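Local coordinates for protein alpha-L-rhamnosidase (Klebsiella oxytoca, PDB 4XHC) that hydrolyses terminal alpha-L-rhamnose residues from glycosides as a GH78 family alpha-L-rhamnosidase that binds rhamnose in its catalytic domain, at residues A[48-57]-A[194-203]; A[96-107]-A[166-177]. One frame throughout, in Å; residues are numbered along the deposited sequence.

Contact 1 (A[48-57]-A[194-203]); sequences PALSRQAHPP and IEVNAVTSAS
Ser51 and Thr200 begin an antiparallel ladder that runs through Gln53–Ala198 to His55–Val196, the three hydrogen-bonded pairs joining strand 51-55 to strand 187-200. At the middle pair both bonds measure 2.9 Å, from Gln53 N to Ala198 O and from Ala198 N to Gln53 O. The last pair is closed by His55 N to Val196 O (2.8 Å) and by the return bond from Val196 N to His55 O (3.0 Å). The first is looser: Ser51 N holds Thr200 O at 3.0 Å, but the reverse bond is weak.

Arg52, Ala54, Asn197 and Val199 share one face. With its CG trans to the backbone N (165°), Arg52 lays its methylene CG 4.0 Å from Asn197 ND2, and the two side chains cross obliquely, the guanidinium and amide planes 32° apart. The Asn197 amide nitrogen also meets the methyl of Ala54. On the other face, His55 sets CB against Val196 CG1 (4.0 Å) and presents its ring edge to the methyl of Ala198; Tyr103 meets the same ring.

At the Ser51–Thr200 end, Thr200 OG1 accepts from Ala202 N (3.0 Å) in an ST turn and is also bonded to Gln228 O, while Ser201 OG bonds Gln232 O. These tie the strand's exit to the chain that follows. The ladder is an edge-strand pairing in a four-stranded antiparallel sheet, with 51-55 outermost, of the N-terminal beta-sandwich domain.

Contact 2 (A[96-107]-A[166-177]); sequences IIDFGSHYVGYL and DLPRRYCFRYLK
Asp98 swings its carboxylate trans to the backbone N (chi1 -174°) and Arg174 runs fully extended from CG to NE, and these two conformations bring the charged groups together side-on. The chains pair antiparallel in the N-terminal beta-sandwich, 96-99 with 175-177 and, across the corners at Gly100–Ser101 and Arg174, 102-104 with 171-173; Arg174 lies within a classic beta bulge opposite strand 122-129. Arg174 NE meets Asp98 OD1 at 2.9 Å and Arg174 NH2 meets the syn lone pair of Asp98 OD2 at 3.1 Å, with the two planes only 24° apart. Gly100 N reaches OD1 from the opposite face of the carboxylate, completing an Asx turn, so the acid is gripped by side chain and backbone together. Gly100 O lies over the centre of the guanidinium and Tyr175 OH over its other face; NH1 carries on to Asp502 in a second salt bridge.

Inside the bend, the Phe173 edge points at the face of Phe99 in a T-shaped stack, centroids 5.2 Å apart and planes at 89°, with Phe173 CE2 nearest. The Leu176 side chain lies alongside Phe99, and Leu176 CD2 reaches Leu107 CD2 tip to tip at 3.9 Å. Phe128 of strand 122-129 packs against this apolar cluster.

At the next corner of segment 96-107, Gly105 and Tyr171 exchange two backbone bonds, Gly105 N to Tyr171 O and Tyr171 N to Gly105 O, both 2.9 Å. Arg170 lays CG over the Tyr106 ring in a CH-pi contact, takes Val104 CG1 over one guanidinium face, and ends on Glu236 in a salt bridge. Where the chain at 167-169 bows away from Leu107, one water accepts from Leu107 N (2.7 Å) and donates to both Leu167 O and Arg169 O.

The centres of the two contacts lie about 11 Å apart on the same side of the chain's centre. In chain order the segments run 48-57, 96-107, 166-177 and 194-203, so contact 2 falls wholly within the span that contact 1 closes. Strand 187-200 joins them: 51-55 lies along one of its edges and 106-115 along the other, where Asn197 N meets Tyr106 O at 2.8 Å; just before it, Val104 O of 102-104 takes Val199 N. Segment 96-107 itself passes from the six-stranded sheet, through 94-99, into this four-stranded one, and Pro57 of contact 1 packs on Ile97. Together they connect both sheets of the sandwich on the side facing the catalytic domain.

Contact 1 (A[48-57]-A[194-203])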
# COMPACT_ATOMS: atom_id res chain seq x y z
N PRO A 48 -7.37 14.63 -25.63
CA PRO A 48 -6.54 15.79 -25.32
C PRO A 48 -5.25 15.48 -24.54
O PRO A 48 -5.15 14.48 -23.82
CB PRO A 48 -7.46 16.65 -24.47
CG PRO A 48 -8.33 15.67 -23.76
CD PRO A 48 -8.47 14.47 -24.67
N ALA A 49 -4.26 16.36 -24.70
CA ALA A 49 -3.05 16.31 -23.88
C ALA A 49 -3.36 16.91 -22.51
O ALA A 49 -4.16 17.85 -22.40
CB ALA A 49 -1.92 17.07 -24.56
N LEU A 50 -2.75 16.36 -21.47
CA LEU A 50 -2.92 16.85 -20.11
C LEU A 50 -1.76 17.75 -19.73
O LEU A 50 -0.62 17.42 -20.00
CB LEU A 50 -2.98 15.68 -19.14
CG LEU A 50 -4.15 14.71 -19.31
CD1 LEU A 50 -3.97 13.48 -18.43
CD2 LEU A 50 -5.45 15.43 -18.99
N SER A 51 -2.05 18.88 -19.13
CA SER A 51 -1.00 19.73 -18.58
C SER A 51 -0.77 19.35 -17.13
O SER A 51 -1.71 19.17 -16.37
CB SER A 51 -1.39 21.21 -18.70
OG SER A 51 -2.26 21.59 -17.65
N ARG A 52 0.50 19.25 -16.75
CA ARG A 52 0.91 18.84 -15.41
C ARG A 52 1.63 20.04 -14.78
O ARG A 52 2.46 20.66 -15.42
CB ARG A 52 1.82 17.60 -15.53
CG ARG A 52 2.64 17.19 -14.31
CD ARG A 52 3.43 15.90 -14.56
NE ARG A 52 2.53 14.75 -14.77
CZ ARG A 52 2.44 13.67 -13.99
NH1 ARG A 52 3.21 13.50 -12.91
NH2 ARG A 52 1.56 12.71 -14.30
N GLN A 53 1.29 20.38 -13.54
CA GLN A 53 1.84 21.58 -12.89
C GLN A 53 1.98 21.44 -11.37
O GLN A 53 1.00 21.18 -10.68
CB GLN A 53 0.96 22.77 -13.23
CG GLN A 53 1.39 24.07 -12.58
CD GLN A 53 0.87 25.29 -13.32
OE1 GLN A 53 -0.12 25.23 -14.05
NE2 GLN A 53 1.55 26.42 -13.13
N ALA A 54 3.20 21.66 -10.86
CA ALA A 54 3.51 21.46 -9.42
C ALA A 54 2.95 22.54 -8.49
O ALA A 54 2.92 23.72 -8.85
CB ALA A 54 5.02 21.35 -9.23
N HIS A 55 2.52 22.14 -7.30
CA HIS A 55 2.03 23.08 -6.29
C HIS A 55 2.44 22.65 -4.89
O HIS A 55 2.22 21.50 -4.51
CB HIS A 55 0.52 23.17 -6.33
CG HIS A 55 -0.01 24.05 -7.43
ND1 HIS A 55 -0.60 23.54 -8.56
CD2 HIS A 55 -0.04 25.39 -7.55
CE1 HIS A 55 -0.98 24.54 -9.34
NE2 HIS A 55 -0.65 25.67 -8.75
N PRO A 56 3.02 23.57 -4.10
CA PRO A 56 3.29 23.23 -2.71
C PRO A 56 2.06 23.49 -1.85
O PRO A 56 1.20 24.28 -2.26
CB PRO A 56 4.42 24.19 -2.34
CG PRO A 56 4.12 25.41 -3.15
CD PRO A 56 3.40 24.96 -4.40
N PRO A 57 1.96 22.86 -0.67
CA PRO A 57 0.87 23.14 0.25
C PRO A 57 1.13 24.43 1.01
O PRO A 57 2.23 24.97 0.92
CB PRO A 57 0.89 21.94 1.19
CG PRO A 57 2.29 21.45 1.16
CD PRO A 57 2.90 21.87 -0.14
N ILE A 194 7.28 18.41 0.03
CA ILE A 194 6.02 17.80 -0.35
C ILE A 194 5.33 18.67 -1.39
O ILE A 194 5.22 19.88 -1.20
CB ILE A 194 5.07 17.65 0.86
CG1 ILE A 194 5.78 16.89 2.00
CG2 ILE A 194 3.79 16.93 0.44
CD1 ILE A 194 4.89 16.56 3.18
N GLU A 195 4.87 18.06 -2.47
CA GLU A 195 4.14 18.79 -3.50
C GLU A 195 3.14 17.90 -4.21
O GLU A 195 3.23 16.68 -4.15
CB GLU A 195 5.10 19.44 -4.51
CG GLU A 195 5.91 18.47 -5.36
CD GLU A 195 6.84 19.17 -6.35
OE1 GLU A 195 7.04 20.40 -6.24
OE2 GLU A 195 7.38 18.47 -7.24
N VAL A 196 2.16 18.54 -4.85
CA VAL A 196 1.20 17.86 -5.73
C VAL A 196 1.40 18.32 -7.16
O VAL A 196 1.54 19.51 -7.43
CB VAL A 196 -0.27 18.07 -5.28
CG1 VAL A 196 -0.70 19.52 -5.39
CG2 VAL A 196 -1.20 17.19 -6.08
N ASN A 197 1.46 17.35 -8.08
CA ASN A 197 1.52 17.62 -9.51
C ASN A 197 0.10 17.58 -10.09
O ASN A 197 -0.44 16.51 -10.34
CB ASN A 197 2.41 16.58 -10.22
CG ASN A 197 3.89 16.80 -9.99
OD1 ASN A 197 4.50 16.18 -9.12
ND2 ASN A 197 4.48 17.69 -10.78
N ALA A 198 -0.50 18.75 -10.28
CA ALA A 198 -1.92 18.85 -10.67
C ALA A 198 -2.12 18.73 -12.18
O ALA A 198 -1.32 19.24 -12.97
CB ALA A 198 -2.51 20.15 -10.17
N VAL A 199 -3.20 18.07 -12.57
CA VAL A 199 -3.48 17.82 -13.98
C VAL A 199 -4.86 18.30 -14.38
O VAL A 199 -5.78 18.32 -13.56
CB VAL A 199 -3.35 16.32 -14.36
CG1 VAL A 199 -1.90 15.87 -14.27
CG2 VAL A 199 -4.25 15.43 -13.49
N THR A 200 -4.98 18.63 -15.66
CA THR A 200 -6.23 19.06 -16.29
C THR A 200 -5.98 19.16 -17.79
O THR A 200 -4.84 19.31 -18.23
CB THR A 200 -6.71 20.43 -15.75
OG1 THR A 200 -7.96 20.80 -16.36
CG2 THR A 200 -5.68 21.53 -16.03
N SER A 201 -7.06 19.07 -18.58
CA SER A 201 -6.99 19.35 -20.01
C SER A 201 -7.47 20.77 -20.28
O SER A 201 -7.45 21.20 -21.43
CB SER A 201 -7.85 18.37 -20.80
OG SER A 201 -9.20 18.47 -20.41
N ALA A 202 -7.89 21.48 -19.25
CA ALA A 202 -8.34 22.86 -19.40
C ALA A 202 -7.23 23.83 -19.04
O ALA A 202 -7.33 24.61 -18.08
CB ALA A 202 -9.57 23.10 -18.53
N SER A 203 -6.16 23.79 -19.82
CA SER A 203 -4.97 24.60 -19.56
C SER A 203 -4.89 25.81 -20.47
O SER A 203 -3.88 26.51 -20.46
CB SER A 203 -3.74 23.73 -19.74
OG SER A 203 -3.76 23.12 -21.02

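Contact 2 (A[96-107]-A[166-177])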
# COMPACT_ATOMS: atom_id res chain seq x y z
N ILE A 96 -1.59 16.94 9.65
CA ILE A 96 -2.49 17.21 8.54
C ILE A 96 -1.97 18.40 7.73
O ILE A 96 -1.78 19.49 8.27
CB ILE A 96 -3.91 17.52 9.00
CG1 ILE A 96 -4.50 16.31 9.74
CG2 ILE A 96 -4.77 17.88 7.79
CD1 ILE A 96 -5.79 16.60 10.46
N ILE A 97 -1.74 18.16 6.43
CA ILE A 97 -1.24 19.16 5.50
C ILE A 97 -2.41 19.79 4.72
O ILE A 97 -3.14 19.09 4.00
CB ILE A 97 -0.26 18.55 4.48
CG1 ILE A 97 0.82 17.69 5.15
CG2 ILE A 97 0.40 19.64 3.64
CD1 ILE A 97 1.83 18.45 5.96
N ASP A 98 -2.59 21.10 4.87
CA ASP A 98 -3.58 21.85 4.08
C ASP A 98 -2.91 22.33 2.81
O ASP A 98 -1.96 23.10 2.89
CB ASP A 98 -4.08 23.05 4.89
CG ASP A 98 -5.22 23.80 4.20
OD1 ASP A 98 -5.59 23.48 3.05
OD2 ASP A 98 -5.75 24.74 4.83
N PHE A 99 -3.41 21.87 1.66
CA PHE A 99 -2.87 22.31 0.36
C PHE A 99 -3.44 23.65 -0.12
O PHE A 99 -2.91 24.23 -1.06
CB PHE A 99 -3.02 21.23 -0.71
CG PHE A 99 -1.91 20.22 -0.70
CD1 PHE A 99 -1.84 19.26 0.29
CD2 PHE A 99 -0.92 20.24 -1.67
CE1 PHE A 99 -0.81 18.32 0.31
CE2 PHE A 99 0.12 19.31 -1.66
CZ PHE A 99 0.17 18.35 -0.67
N GLY A 100 -4.50 24.14 0.52
CA GLY A 100 -4.97 25.51 0.27
C GLY A 100 -6.08 25.66 -0.76
O GLY A 100 -6.88 26.58 -0.67
N SER A 101 -6.11 24.77 -1.75
CA SER A 101 -7.21 24.70 -2.71
C SER A 101 -7.53 23.22 -3.01
O SER A 101 -7.02 22.32 -2.35
CB SER A 101 -6.85 25.46 -4.00
OG SER A 101 -8.01 25.76 -4.76
N HIS A 102 -8.38 22.99 -4.00
CA HIS A 102 -8.78 21.65 -4.40
C HIS A 102 -7.93 21.22 -5.59
O HIS A 102 -7.93 21.90 -6.61
CB HIS A 102 -10.25 21.69 -4.79
CG HIS A 102 -10.82 20.34 -5.11
ND1 HIS A 102 -11.46 19.57 -4.16
CD2 HIS A 102 -10.87 19.64 -6.26
CE1 HIS A 102 -11.87 18.45 -4.72
NE2 HIS A 102 -11.52 18.47 -6.00
N TYR A 103 -7.22 20.11 -5.46
CA TYR A 103 -6.32 19.65 -6.52
C TYR A 103 -6.63 18.22 -6.97
O TYR A 103 -7.12 17.40 -6.20
CB TYR A 103 -4.86 19.75 -6.06
CG TYR A 103 -4.38 21.16 -5.81
CD1 TYR A 103 -3.97 21.98 -6.86
CD2 TYR A 103 -4.31 21.67 -4.52
CE1 TYR A 103 -3.51 23.26 -6.63
CE2 TYR A 103 -3.85 22.96 -4.28
CZ TYR A 103 -3.45 23.75 -5.33
OH TYR A 103 -3.01 25.03 -5.08
N VAL A 104 -6.33 17.96 -8.23
CA VAL A 104 -6.42 16.63 -8.80
C VAL A 104 -5.05 16.32 -9.34
O VAL A 104 -4.57 17.04 -10.21
CB VAL A 104 -7.39 16.61 -9.99
CG1 VAL A 104 -7.50 15.20 -10.55
CG2 VAL A 104 -8.74 17.16 -9.56
N GLY A 105 -4.42 15.25 -8.87
CA GLY A 105 -3.09 14.95 -9.36
C GLY A 105 -2.29 13.94 -8.57
O GLY A 105 -2.83 13.09 -7.87
N TYR A 106 -0.97 14.05 -8.70
CA TYR A 106 -0.06 13.03 -8.21
C TYR A 106 0.82 13.60 -7.11
O TYR A 106 1.34 14.70 -7.25
CB TYR A 106 0.75 12.51 -9.39
CG TYR A 106 -0.14 11.93 -10.47
CD1 TYR A 106 -0.62 12.72 -11.51
CD2 TYR A 106 -0.53 10.59 -10.41
CE1 TYR A 106 -1.46 12.19 -12.49
CE2 TYR A 106 -1.36 10.05 -11.39
CZ TYR A 106 -1.82 10.85 -12.42
OH TYR A 106 -2.65 10.31 -13.37
N LEU A 107 0.95 12.86 -6.02
CA LEU A 107 1.76 13.28 -4.86
C LEU A 107 3.26 12.94 -5.01
O LEU A 107 3.62 11.84 -5.42
CB LEU A 107 1.22 12.64 -3.59
CG LEU A 107 1.75 13.19 -2.26
CD1 LEU A 107 1.25 14.59 -1.98
CD2 LEU A 107 1.36 12.27 -1.11
N ASP A 166 7.14 9.14 -5.70
CA ASP A 166 6.12 9.64 -6.61
C ASP A 166 5.03 8.59 -6.68
O ASP A 166 5.19 7.57 -7.33
CB ASP A 166 6.70 9.86 -8.02
CG ASP A 166 7.61 11.08 -8.11
OD1 ASP A 166 7.09 12.22 -8.18
OD2 ASP A 166 8.85 10.91 -8.15
N LEU A 167 3.91 8.84 -6.01
CA LEU A 167 2.81 7.87 -5.98
C LEU A 167 2.12 7.75 -7.33
O LEU A 167 1.84 8.77 -7.97
CB LEU A 167 1.80 8.24 -4.89
CG LEU A 167 2.30 8.13 -3.46
CD1 LEU A 167 1.26 8.60 -2.47
CD2 LEU A 167 2.70 6.69 -3.15
N PRO A 168 1.82 6.52 -7.77
CA PRO A 168 1.28 6.31 -9.13
C PRO A 168 -0.23 6.63 -9.30
O PRO A 168 -0.65 6.98 -10.40
CB PRO A 168 1.55 4.83 -9.40
CG PRO A 168 1.58 4.20 -8.05
CD PRO A 168 1.94 5.25 -7.03
N ARG A 169 -1.02 6.52 -8.23
CA ARG A 169 -2.46 6.78 -8.33
C ARG A 169 -2.79 8.28 -8.31
O ARG A 169 -2.13 9.07 -7.63
CB ARG A 169 -3.23 6.08 -7.22
CG ARG A 169 -3.20 4.56 -7.31
CD ARG A 169 -4.15 3.93 -6.30
NE ARG A 169 -5.55 4.13 -6.68
CZ ARG A 169 -6.55 4.42 -5.83
NH1 ARG A 169 -6.34 4.59 -4.53
NH2 ARG A 169 -7.78 4.56 -6.31
N ARG A 170 -3.82 8.66 -9.05
CA ARG A 170 -4.29 10.04 -9.09
C ARG A 170 -5.27 10.29 -7.96
O ARG A 170 -6.26 9.61 -7.83
CB ARG A 170 -4.97 10.32 -10.43
CG ARG A 170 -5.15 11.80 -10.72
CD ARG A 170 -6.12 12.02 -11.87
NE ARG A 170 -7.49 11.78 -11.46
CZ ARG A 170 -8.53 11.80 -12.28
NH1 ARG A 170 -8.37 12.04 -13.58
NH2 ARG A 170 -9.75 11.59 -11.79
N TYR A 171 -4.99 11.28 -7.13
CA TYR A 171 -5.84 11.60 -5.99
C TYR A 171 -6.50 12.95 -6.20
O TYR A 171 -6.00 13.79 -6.95
CB TYR A 171 -5.02 11.59 -4.69
CG TYR A 171 -4.37 10.25 -4.37
CD1 TYR A 171 -5.13 9.19 -3.89
CD2 TYR A 171 -3.00 10.05 -4.57
CE1 TYR A 171 -4.54 7.96 -3.62
CE2 TYR A 171 -2.41 8.83 -4.29
CZ TYR A 171 -3.18 7.79 -3.82
OH TYR A 171 -2.60 6.57 -3.55
N CYS A 172 -7.64 13.15 -5.54
CA CYS A 172 -8.38 14.40 -5.60
C CYS A 172 -8.56 14.86 -4.18
O CYS A 172 -9.23 14.20 -3.41
CB CYS A 172 -9.74 14.17 -6.25
SG CYS A 172 -10.81 15.62 -6.24
N PHE A 173 -7.96 15.98 -3.82
CA PHE A 173 -7.93 16.36 -2.42
C PHE A 173 -7.57 17.81 -2.16
O PHE A 173 -7.02 18.49 -3.00
CB PHE A 173 -6.92 15.47 -1.67
CG PHE A 173 -5.50 15.65 -2.13
CD1 PHE A 173 -5.04 15.02 -3.28
CD2 PHE A 173 -4.61 16.45 -1.43
CE1 PHE A 173 -3.74 15.18 -3.73
CE2 PHE A 173 -3.31 16.62 -1.86
CZ PHE A 173 -2.87 15.98 -3.01
N ARG A 174 -7.91 18.25 -0.95
CA ARG A 174 -7.33 19.45 -0.38
C ARG A 174 -6.43 19.14 0.84
O ARG A 174 -5.37 19.75 1.01
CB ARG A 174 -8.41 20.43 0.02
CG ARG A 174 -7.82 21.61 0.76
CD ARG A 174 -8.74 22.80 0.86
NE ARG A 174 -8.17 23.74 1.81
CZ ARG A 174 -8.68 24.93 2.08
NH1 ARG A 174 -9.76 25.36 1.46
NH2 ARG A 174 -8.08 25.69 2.97
N TYR A 175 -6.87 18.22 1.71
CA TYR A 175 -6.12 17.87 2.91
C TYR A 175 -5.45 16.51 2.75
O TYR A 175 -5.98 15.62 2.08
CB TYR A 175 -7.01 17.87 4.15
CG TYR A 175 -7.68 19.20 4.38
CD1 TYR A 175 -7.04 20.22 5.06
CD2 TYR A 175 -8.95 19.44 3.86
CE1 TYR A 175 -7.66 21.45 5.25
CE2 TYR A 175 -9.57 20.66 4.04
CZ TYR A 175 -8.92 21.66 4.73
OH TYR A 175 -9.57 22.86 4.88
N LEU A 176 -4.28 16.38 3.37
CA LEU A 176 -3.51 15.15 3.38
C LEU A 176 -3.05 14.85 4.81
O LEU A 176 -2.32 15.63 5.40
CB LEU A 176 -2.29 15.29 2.47
CG LEU A 176 -1.20 14.22 2.65
CD1 LEU A 176 -1.76 12.84 2.34
CD2 LEU A 176 0.00 14.52 1.77
N LYS A 177 -3.47 13.71 5.34
CA LYS A 177 -3.00 13.27 6.64
C LYS A 177 -1.84 12.33 6.43
O LYS A 177 -1.92 11.43 5.61
CB LYS A 177 -4.10 12.53 7.39
CG LYS A 177 -3.69 12.04 8.77
CD LYS A 177 -4.91 11.64 9.57
CE LYS A 177 -4.51 10.92 10.84
NZ LYS A 177 -5.72 10.44 11.55
O HOH W 1 -0.02 10.40 -6.36